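Local coordinates for nuclease-like protein (Chaetomium thermophilum, PDB 6GRB) that probably acts as a structure-selective nuclease of the GEN1 family that resolves four-way DNA junctions, this chain being the N-terminal part of the protein, at residues 65-70 / 110-115. Numbering follows the deposited sequence.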
loop_
_atom_site.group_PDB
_atom_site.type_symbol
_atom_site.label_atom_id
_atom_site.label_comp_id
_atom_site.label_asym_id
_atom_site.label_seq_id
_atom_site.Cartn_x
_atom_site.Cartn_y
_atom_site.Cartn_z
ATOM N N VAL A 65 -9.737 -5.482 -8.238
ATOM C CA VAL A 65 -11.140 -5.068 -8.210
ATOM C C VAL A 65 -11.449 -4.340 -6.908
ATOM O O VAL A 65 -12.175 -3.331 -6.893
ATOM C CB VAL A 65 -12.074 -6.283 -8.405
ATOM C CG1 VAL A 65 -13.552 -5.846 -8.494
ATOM C CG2 VAL A 65 -11.680 -7.096 -9.627
ATOM N N ARG A 66 -10.893 -4.820 -5.795
ATOM C CA ARG A 66 -11.083 -4.119 -4.534
ATOM C C ARG A 66 -10.494 -2.710 -4.596
ATOM O O ARG A 66 -11.117 -1.751 -4.122
ATOM C CB ARG A 66 -10.489 -4.924 -3.375
ATOM C CG ARG A 66 -10.902 -4.378 -2.007
ATOM C CD ARG A 66 -10.647 -5.367 -0.869
ATOM N NE ARG A 66 -11.430 -6.598 -1.004
ATOM C CZ ARG A 66 -12.651 -6.798 -0.499
ATOM N NH1 ARG A 66 -13.260 -5.847 0.209
ATOM N NH2 ARG A 66 -13.269 -7.964 -0.695
ATOM N N LEU A 67 -9.312 -2.556 -5.213
ATOM C CA LEU A 67 -8.748 -1.217 -5.380
ATOM C C LEU A 67 -9.585 -0.357 -6.319
ATOM O O LEU A 67 -9.606 0.869 -6.178
ATOM C CB LEU A 67 -7.309 -1.293 -5.897
ATOM C CG LEU A 67 -6.217 -1.864 -4.980
ATOM C CD1 LEU A 67 -4.884 -1.972 -5.744
ATOM C CD2 LEU A 67 -6.078 -1.054 -3.655
ATOM N N LEU A 68 -10.240 -0.971 -7.309
ATOM C CA LEU A 68 -11.166 -0.221 -8.151
ATOM C C LEU A 68 -12.266 0.416 -7.319
ATOM O O LEU A 68 -12.614 1.581 -7.529
ATOM C CB LEU A 68 -11.775 -1.124 -9.218
ATOM C CG LEU A 68 -11.015 -1.244 -10.536
ATOM C CD1 LEU A 68 -11.982 -1.802 -11.582
ATOM C CD2 LEU A 68 -10.388 0.093 -11.006
ATOM N N SER A 69 -12.806 -0.330 -6.343
ATOM C CA SER A 69 -13.979 0.111 -5.593
ATOM C C SER A 69 -13.634 1.050 -4.459
ATOM O O SER A 69 -14.519 1.773 -3.982
ATOM C CB SER A 69 -14.718 -1.096 -5.029
ATOM O OG SER A 69 -14.822 -2.072 -6.053
ATOM N N LEU A 70 -12.387 1.019 -3.987
ATOM C CA LEU A 70 -11.901 2.033 -3.063
ATOM C C LEU A 70 -11.584 3.350 -3.769
ATOM O O LEU A 70 -11.439 4.372 -3.100
ATOM C CB LEU A 70 -10.667 1.505 -2.310
ATOM C CG LEU A 70 -10.835 0.189 -1.527
ATOM C CD1 LEU A 70 -9.512 -0.395 -1.142
ATOM C CD2 LEU A 70 -11.681 0.405 -0.286
ATOM N N PHE A 110 -6.134 -3.287 -16.004
ATOM C CA PHE A 110 -6.935 -2.556 -15.037
ATOM C C PHE A 110 -6.681 -1.054 -15.106
ATOM O O PHE A 110 -7.244 -0.307 -14.306
ATOM C CB PHE A 110 -6.654 -3.059 -13.605
ATOM C CG PHE A 110 -7.559 -4.171 -13.140
ATOM C CD1 PHE A 110 -7.306 -5.487 -13.496
ATOM C CD2 PHE A 110 -8.658 -3.902 -12.333
ATOM C CE1 PHE A 110 -8.146 -6.510 -13.081
ATOM C CE2 PHE A 110 -9.478 -4.916 -11.882
ATOM C CZ PHE A 110 -9.224 -6.225 -12.257
ATOM N N GLY A 111 -5.851 -0.601 -16.037
ATOM C CA GLY A 111 -5.467 0.801 -16.070
ATOM C C GLY A 111 -4.646 1.248 -14.882
ATOM O O GLY A 111 -4.753 2.408 -14.473
ATOM N N PHE A 112 -3.849 0.357 -14.283
ATOM C CA PHE A 112 -2.991 0.759 -13.175
ATOM C C PHE A 112 -1.580 0.939 -13.712
ATOM O O PHE A 112 -1.301 0.655 -14.866
ATOM C CB PHE A 112 -3.035 -0.252 -12.013
ATOM C CG PHE A 112 -4.390 -0.375 -11.338
ATOM C CD1 PHE A 112 -5.322 0.640 -11.409
ATOM C CD2 PHE A 112 -4.720 -1.518 -10.617
ATOM C CE1 PHE A 112 -6.567 0.523 -10.765
ATOM C CE2 PHE A 112 -5.969 -1.651 -9.975
ATOM C CZ PHE A 112 -6.889 -0.625 -10.050
ATOM N N THR A 113 -0.694 1.450 -12.871
ATOM C CA THR A 113 0.660 1.794 -13.278
ATOM C C THR A 113 1.623 0.779 -12.705
ATOM O O THR A 113 1.484 0.367 -11.552
ATOM C CB THR A 113 1.047 3.191 -12.797
ATOM O OG1 THR A 113 0.060 4.120 -13.257
ATOM C CG2 THR A 113 2.421 3.587 -13.325
ATOM N N ALA A 114 2.571 0.358 -13.523
ATOM C CA ALA A 114 3.645 -0.522 -13.097
ATOM C C ALA A 114 4.942 0.249 -13.232
ATOM O O ALA A 114 5.168 0.916 -14.241
ATOM C CB ALA A 114 3.696 -1.800 -13.945
ATOM N N HIS A 115 5.771 0.180 -12.209
ATOM C CA HIS A 115 7.007 0.948 -12.135
ATOM C C HIS A 115 8.113 -0.004 -11.693
ATOM O O HIS A 115 7.967 -0.700 -10.677
ATOM C CB HIS A 115 6.812 2.121 -11.165
ATOM C CG HIS A 115 8.039 2.936 -10.906
ATOM N ND1 HIS A 115 8.765 3.536 -11.905
ATOM C CD2 HIS A 115 8.631 3.304 -9.743
ATOM C CE1 HIS A 115 9.769 4.216 -11.378
ATOM N NE2 HIS A 115 9.715 4.082 -10.065
#
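Leu68 reaches both phenylalanines of the facing segment with different parts of its side chain. Its CG lies in the plane of the Phe110 ring, at the edge, 4.0 Å from CD2 of Phe110, whereas its CD2 meets the far end of the other ring, 3.7 Å from Phe112 CZ. One turn earlier on the helix, Val65 presents a single methyl: chi1 of -175° turns CG1 anti to the backbone N and leaves CG2 beside that nitrogen, 3.7 Å from Phe110 CZ. Val65 N itself is 3.7 Å from Phe110 CE2, so this ring end also rests against the helix backbone. Leu67 takes part more loosely, its CB 4.2 Å from CZ of Phe112. In the seven-stranded mixed sheet of the PIN-like nuclease core, helix 55-70 leads into strand 73-78, one of whose two parallel neighbours is edge strand 113-116; the contact packs that helix against the turn entering the edge strand. Gly111, with phi of 66°, ends helix 104-109 in a Schellman motif. Phe110 O then sits 3.5 Å above one face of the Phe112 ring, offset toward its rim. Replacing Phe110 by an alanine would probably leave Val65 CG2 and the CG of Leu68 without their aromatic partner and open a gap beside Phe64 and Phe61, which meet the same ring. Phe112 also touches Pro74 and Phe76 of strand 73-78.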